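Local coordinates for transcription factor tau subunit sfc1 (Schizosaccharomyces pombe, PDB 4BJJ), which helps activate tRNA and 5S RNA genes as part of the tauA domain of TFIIIC, which binds boxA promoter sites for RNA polymerase III transcription, at residues A[15-20]-A[100-105]; A[44-49]-A[94-99]. The protein carries 3 engineered substitutions. All blocks are in the same frame, centred on the assembly; numbering follows the deposited sequence.

Contact 1. Residues A[15-20]-A[100-105]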
loop_
_atom_site.group_PDB
_atom_site.type_symbol
_atom_site.label_atom_id
_atom_site.label_comp_id
_atom_site.label_asym_id
_atom_site.label_seq_id
_atom_site.Cartn_x
_atom_site.Cartn_y
_atom_site.Cartn_z
ATOM N N LEU A 15 1.335 2.899 -5.183
ATOM C CA LEU A 15 0.473 3.164 -4.039
ATOM C C LEU A 15 0.474 4.642 -3.760
ATOM O O LEU A 15 1.514 5.249 -3.678
ATOM C CB LEU A 15 0.965 2.390 -2.821
ATOM C CG LEU A 15 0.368 2.767 -1.460
ATOM C CD1 LEU A 15 -1.083 2.339 -1.397
ATOM C CD2 LEU A 15 1.189 2.147 -0.330
ATOM N N ILE A 16 -0.713 5.210 -3.630
ATOM C CA ILE A 16 -0.867 6.595 -3.281
ATOM C C ILE A 16 -1.409 6.699 -1.865
ATOM O O ILE A 16 -2.532 6.292 -1.592
ATOM C CB ILE A 16 -1.817 7.284 -4.249
ATOM C CG1 ILE A 16 -1.242 7.218 -5.656
ATOM C CG2 ILE A 16 -2.004 8.733 -3.866
ATOM C CD1 ILE A 16 -2.234 7.567 -6.733
ATOM N N GLU A 17 -0.616 7.260 -0.964
ATOM C CA GLU A 17 -1.057 7.444 0.423
ATOM C C GLU A 17 -1.702 8.807 0.603
ATOM O O GLU A 17 -1.040 9.784 0.931
ATOM C CB GLU A 17 0.105 7.224 1.396
ATOM C CG GLU A 17 0.616 5.779 1.408
ATOM C CD GLU A 17 1.629 5.486 2.527
ATOM O OE1 GLU A 17 1.970 6.393 3.335
ATOM O OE2 GLU A 17 2.095 4.330 2.595
ATOM N N HIS A 18 -3.014 8.844 0.404
ATOM C CA HIS A 18 -3.800 10.069 0.445
ATOM C C HIS A 18 -4.243 10.343 1.902
ATOM O O HIS A 18 -4.520 9.421 2.659
ATOM C CB HIS A 18 -4.975 9.836 -0.484
ATOM C CG HIS A 18 -5.794 11.042 -0.798
ATOM N ND1 HIS A 18 -6.550 11.693 0.152
ATOM C CD2 HIS A 18 -6.067 11.657 -1.974
ATOM C CE1 HIS A 18 -7.216 12.683 -0.414
ATOM N NE2 HIS A 18 -6.947 12.678 -1.710
ATOM N N PRO A 19 -4.275 11.612 2.321
ATOM C CA PRO A 19 -4.574 11.932 3.729
ATOM C C PRO A 19 -6.037 12.200 4.042
ATOM O O PRO A 19 -6.406 12.298 5.206
ATOM C CB PRO A 19 -3.792 13.221 3.966
ATOM C CG PRO A 19 -3.723 13.873 2.608
ATOM C CD PRO A 19 -3.753 12.777 1.580
ATOM N N GLY A 20 -6.848 12.369 3.010
ATOM C CA GLY A 20 -8.293 12.483 3.158
ATOM C C GLY A 20 -9.125 11.232 2.900
ATOM O O GLY A 20 -8.655 10.123 3.036
ATOM N N LEU A 100 3.721 9.582 -1.283
ATOM C CA LEU A 100 3.520 9.858 0.133
ATOM C C LEU A 100 2.972 11.257 0.329
ATOM O O LEU A 100 3.678 12.249 0.166
ATOM C CB LEU A 100 4.841 9.721 0.888
ATOM C CG LEU A 100 5.528 8.351 0.788
ATOM C CD1 LEU A 100 7.021 8.487 0.984
ATOM C CD2 LEU A 100 5.000 7.358 1.773
ATOM N N PHE A 101 1.696 11.321 0.669
ATOM C CA PHE A 101 1.073 12.568 1.042
ATOM C C PHE A 101 0.844 12.632 2.552
ATOM O O PHE A 101 0.953 13.703 3.127
ATOM C CB PHE A 101 -0.238 12.763 0.293
ATOM C CG PHE A 101 -0.062 13.133 -1.122
ATOM C CD1 PHE A 101 0.479 14.355 -1.462
ATOM C CD2 PHE A 101 -0.439 12.267 -2.118
ATOM C CE1 PHE A 101 0.641 14.703 -2.776
ATOM C CE2 PHE A 101 -0.276 12.618 -3.438
ATOM C CZ PHE A 101 0.259 13.851 -3.770
ATOM N N ARG A 102 0.528 11.505 3.200
ATOM C CA ARG A 102 0.402 11.503 4.670
ATOM C C ARG A 102 1.744 11.757 5.300
ATOM O O ARG A 102 2.772 11.413 4.724
ATOM C CB ARG A 102 -0.134 10.174 5.191
ATOM C CG ARG A 102 -1.408 9.778 4.530
ATOM C CD ARG A 102 -2.131 8.725 5.287
ATOM N NE ARG A 102 -1.648 7.395 4.974
ATOM C CZ ARG A 102 -2.182 6.581 4.066
ATOM N NH1 ARG A 102 -3.225 6.959 3.330
ATOM N NH2 ARG A 102 -1.666 5.370 3.902
ATOM N N ASP A 103 1.725 12.394 6.459
ATOM C CA ASP A 103 2.927 12.579 7.272
ATOM C C ASP A 103 3.851 13.712 6.794
ATOM O O ASP A 103 4.885 13.985 7.410
ATOM C CB ASP A 103 3.708 11.267 7.414
ATOM C CG ASP A 103 4.776 11.343 8.490
ATOM O OD1 ASP A 103 4.417 11.483 9.684
ATOM O OD2 ASP A 103 5.972 11.277 8.132
ATOM N N MET A 104 3.483 14.376 5.706
ATOM C CA MET A 104 4.117 15.639 5.394
ATOM C C MET A 104 3.558 16.612 6.428
ATOM O O MET A 104 2.503 16.348 7.012
ATOM C CB MET A 104 3.794 16.085 3.971
ATOM C CG MET A 104 3.984 14.992 2.931
ATOM S SD MET A 104 3.760 15.600 1.245
ATOM C CE MET A 104 5.256 16.567 1.056
ATOM N N ALA A 105 4.263 17.716 6.666
ATOM C CA ALA A 105 3.899 18.654 7.728
ATOM C C ALA A 105 2.459 19.157 7.615
ATOM O O ALA A 105 1.836 19.456 8.633
ATOM C CB ALA A 105 4.876 19.832 7.760
HETATM O O HOH W 1 2.400 8.963 3.135
#
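The guanidinium group of Arg102 lies flat across Glu17, with CB of Glu17 3.5 Å above its plane on one face and the carbonyl oxygen O of His18 in plane at its edge. At that edge NH1 of Arg102 donates to His18 O over 2.9 Å, the N-H...O angle being 148°. A bend at chi3 (-84°) turns the arginine back over the strand so that both meetings are possible. The Phe101 ring has Glu17 O at its edge, near the ring plane, and CG2 of Ile16 also approaches it edge-on. Glu17 O is the hub of the backbone: Phe101 N reaches it at 3.1 Å and Arg102 N at 3.3 Å, from opposite faces of the carbonyl plane. These bonds carry on the parallel pairing of strand 12-18 with strand 88-100, whose last bridge here is Glu17 with Leu100, just before a type II turn from Phe101 to Met104 takes the chain away. The Glu17 carboxylate is turned only 10° from the plane of the guanidinium, yet OE1 of Glu17 to NH2 of Arg102 is a long 3.8 Å salt bridge at which no N-H points. OE1 of Glu17 instead takes a 2.6 Å hydrogen bond from a water that also donates to Arg102 O, and OE2 pairs with Arg75 and with a basic side chain of the partner protein chain. NH2 of Arg102 has its stronger mate in an acidic side chain of that same chain. An alanine in place of Arg102 would strip the cover from Glu17 CB and is likely to leave His18 O without this donor and the partner's acidic group without its mate. Past the bridge, CD of Pro19 packs on CB of Phe101 at 3.7 Å.

Contact 2. Residues A[44-49]-A[94-99]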
loop_
_atom_site.group_PDB
_atom_site.type_symbol
_atom_site.label_atom_id
_atom_site.label_comp_id
_atom_site.label_asym_id
_atom_site.label_seq_id
_atom_site.Cartn_x
_atom_site.Cartn_y
_atom_site.Cartn_z
ATOM N N THR A 44 3.826 6.782 -15.434
ATOM C CA THR A 44 5.138 7.412 -15.413
ATOM C C THR A 44 6.046 6.731 -14.392
ATOM O O THR A 44 7.236 6.534 -14.652
ATOM C CB THR A 44 5.058 8.891 -15.050
ATOM O OG1 THR A 44 4.147 9.566 -15.911
ATOM C CG2 THR A 44 6.423 9.575 -15.177
ATOM N N SER A 45 5.483 6.355 -13.237
ATOM C CA SER A 45 6.300 5.755 -12.172
ATOM C C SER A 45 6.935 4.432 -12.609
ATOM O O SER A 45 8.000 4.053 -12.099
ATOM C CB SER A 45 5.549 5.610 -10.814
ATOM O OG SER A 45 4.501 4.678 -10.863
ATOM N N PHE A 46 6.319 3.766 -13.586
ATOM C CA PHE A 46 6.839 2.509 -14.109
ATOM C C PHE A 46 7.694 2.671 -15.358
ATOM O O PHE A 46 8.640 1.920 -15.565
ATOM C CB PHE A 46 5.692 1.550 -14.394
ATOM C CG PHE A 46 5.186 0.853 -13.159
ATOM C CD1 PHE A 46 5.804 -0.288 -12.707
ATOM C CD2 PHE A 46 4.124 1.368 -12.432
ATOM C CE1 PHE A 46 5.357 -0.919 -11.581
ATOM C CE2 PHE A 46 3.672 0.742 -11.308
ATOM C CZ PHE A 46 4.291 -0.392 -10.872
ATOM N N GLN A 47 7.367 3.655 -16.180
ATOM C CA GLN A 47 8.115 3.908 -17.394
ATOM C C GLN A 47 9.367 4.710 -17.148
ATOM O O GLN A 47 10.384 4.475 -17.793
ATOM C CB GLN A 47 7.247 4.639 -18.392
ATOM C CG GLN A 47 6.303 3.706 -19.083
ATOM C CD GLN A 47 5.671 4.350 -20.264
ATOM O OE1 GLN A 47 6.016 5.479 -20.604
ATOM N NE2 GLN A 47 4.746 3.648 -20.910
ATOM N N ASN A 48 9.283 5.645 -16.212
ATOM C CA ASN A 48 10.380 6.538 -15.900
ATOM C C ASN A 48 10.360 6.945 -14.413
ATOM O O ASN A 48 10.088 8.095 -14.075
ATOM C CB ASN A 48 10.295 7.767 -16.810
ATOM C CG ASN A 48 11.563 8.596 -16.791
ATOM O OD1 ASN A 48 12.510 8.261 -16.090
ATOM N ND2 ASN A 48 11.582 9.691 -17.555
ATOM N N PRO A 49 10.660 5.989 -13.516
ATOM C CA PRO A 49 10.544 6.160 -12.050
ATOM C C PRO A 49 11.078 7.493 -11.500
ATOM O O PRO A 49 10.412 8.152 -10.707
ATOM C CB PRO A 49 11.362 5.005 -11.501
ATOM C CG PRO A 49 11.334 3.971 -12.586
ATOM C CD PRO A 49 11.229 4.684 -13.883
ATOM N N ARG A 94 3.937 -7.004 -5.388
ATOM C CA ARG A 94 4.783 -5.927 -4.907
ATOM C C ARG A 94 4.213 -4.545 -5.263
ATOM O O ARG A 94 3.684 -4.331 -6.333
ATOM C CB ARG A 94 6.193 -6.072 -5.450
ATOM C CG ARG A 94 6.847 -7.359 -5.046
ATOM C CD ARG A 94 8.283 -7.431 -5.541
ATOM N NE ARG A 94 9.100 -6.317 -5.065
ATOM C CZ ARG A 94 10.338 -6.044 -5.491
ATOM N NH1 ARG A 94 10.896 -6.803 -6.420
ATOM N NH2 ARG A 94 11.023 -5.008 -4.989
ATOM N N ILE A 95 4.282 -3.642 -4.298
ATOM C CA ILE A 95 4.012 -2.246 -4.492
ATOM C C ILE A 95 5.415 -1.641 -4.755
ATOM O O ILE A 95 6.250 -1.560 -3.851
ATOM C CB ILE A 95 3.347 -1.658 -3.225
ATOM C CG1 ILE A 95 1.996 -2.322 -2.982
ATOM C CG2 ILE A 95 3.158 -0.160 -3.326
ATOM C CD1 ILE A 95 1.389 -2.030 -1.596
ATOM N N ARG A 96 5.680 -1.248 -5.999
ATOM C CA ARG A 96 7.031 -0.837 -6.393
ATOM C C ARG A 96 7.312 0.628 -6.103
ATOM O O ARG A 96 8.461 0.990 -5.903
ATOM C CB ARG A 96 7.301 -1.126 -7.870
ATOM C CG ARG A 96 7.324 -2.601 -8.258
ATOM C CD ARG A 96 8.199 -3.459 -7.390
ATOM N NE ARG A 96 9.613 -3.096 -7.389
ATOM C CZ ARG A 96 10.507 -3.549 -8.273
ATOM N NH1 ARG A 96 10.142 -4.348 -9.259
ATOM N NH2 ARG A 96 11.766 -3.168 -8.193
ATOM N N GLN A 97 6.278 1.457 -6.091
ATOM C CA GLN A 97 6.430 2.866 -5.745
ATOM C C GLN A 97 5.275 3.429 -4.921
ATOM O O GLN A 97 4.132 3.003 -5.033
ATOM C CB GLN A 97 6.654 3.750 -6.989
ATOM C CG GLN A 97 7.971 4.521 -6.843
ATOM C CD GLN A 97 8.350 5.341 -8.050
ATOM O OE1 GLN A 97 7.539 6.060 -8.613
ATOM N NE2 GLN A 97 9.611 5.275 -8.422
ATOM N N VAL A 98 5.600 4.418 -4.102
ATOM C CA VAL A 98 4.641 5.032 -3.215
ATOM C C VAL A 98 4.668 6.535 -3.399
ATOM O O VAL A 98 5.732 7.133 -3.414
ATOM C CB VAL A 98 4.969 4.715 -1.738
ATOM C CG1 VAL A 98 3.810 5.064 -0.872
ATOM C CG2 VAL A 98 5.264 3.263 -1.579
ATOM N N PHE A 99 3.493 7.132 -3.532
ATOM C CA PHE A 99 3.335 8.578 -3.442
ATOM C C PHE A 99 2.856 8.910 -2.023
ATOM O O PHE A 99 1.747 8.545 -1.613
ATOM C CB PHE A 99 2.337 9.068 -4.492
ATOM C CG PHE A 99 2.753 8.786 -5.915
ATOM C CD1 PHE A 99 2.545 7.531 -6.479
ATOM C CD2 PHE A 99 3.352 9.787 -6.693
ATOM C CE1 PHE A 99 2.913 7.277 -7.779
ATOM C CE2 PHE A 99 3.727 9.538 -8.006
ATOM C CZ PHE A 99 3.500 8.285 -8.554
#
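Ser45 turns its CB toward Gln97 while its hydroxyl OG is spent within the helix, hydrogen-bonded to Cys42 O. A 2.7 Å backbone bond from Asn48 N to Thr44 O closes the last turn of the same helix before Asn48 leaves helical geometry. Facing it from the strand, OE1 of Gln97 comes to within 3.0 Å of Ser45 CB, tighter than a relaxed carbon-oxygen contact, though little can rest on that at 2.40 Å resolution, and NE2 of Gln97 sits 3.6 Å from CB of Pro49. The amide therefore lies between serine and proline where the helix ends. Its chain is extended beyond CG, but the first torsion is nearly eclipsed (chi1 -123°), which suggests some strain in bringing the amide there. On one flank, CZ of Phe99 approaches Ser45 CB obliquely at 4.1 Å. Elsewhere CE1 of Phe46 meets the aliphatic CB of Arg96 at 4.2 Å, while the guanidinium turns away from the ring. The arginine folds back at chi2 and chi3, has NH2 of Arg94 over one face of its guanidinium, toward the rim, and sends NH1 to a salt bridge with Glu12. A bound mercury (II) ion lies about 4 Å from the Phe46 side chain. This is alpha/beta packing: the C-terminal end of helix 35-47 rests on a face of the sheet, on strand 88-100, in this Sfc7-interacting domain of the Tau95 triple-barrel family.

In the fold
Strand 88-100 serves both contacts: its body carries the helix end in contact 2, and its exit pairs with strand 12-18 in contact 1. The two meet directly where Leu15 O and Glu17 N face Phe99 N and O, probable hydrogen bonds of the parallel pair. Both are partly buried, though of the residues that touch, contact 1 has four buried and none exposed, contact 2 two of each. The chemistry of contact 1 is backbone bonding plus charges shared with the partner protein, whose strand continues the sheet antiparallel to 15-18; this fits a fragment that binds Sfc7. Contact 2 joins helix to sheet by van der Waals contact alone.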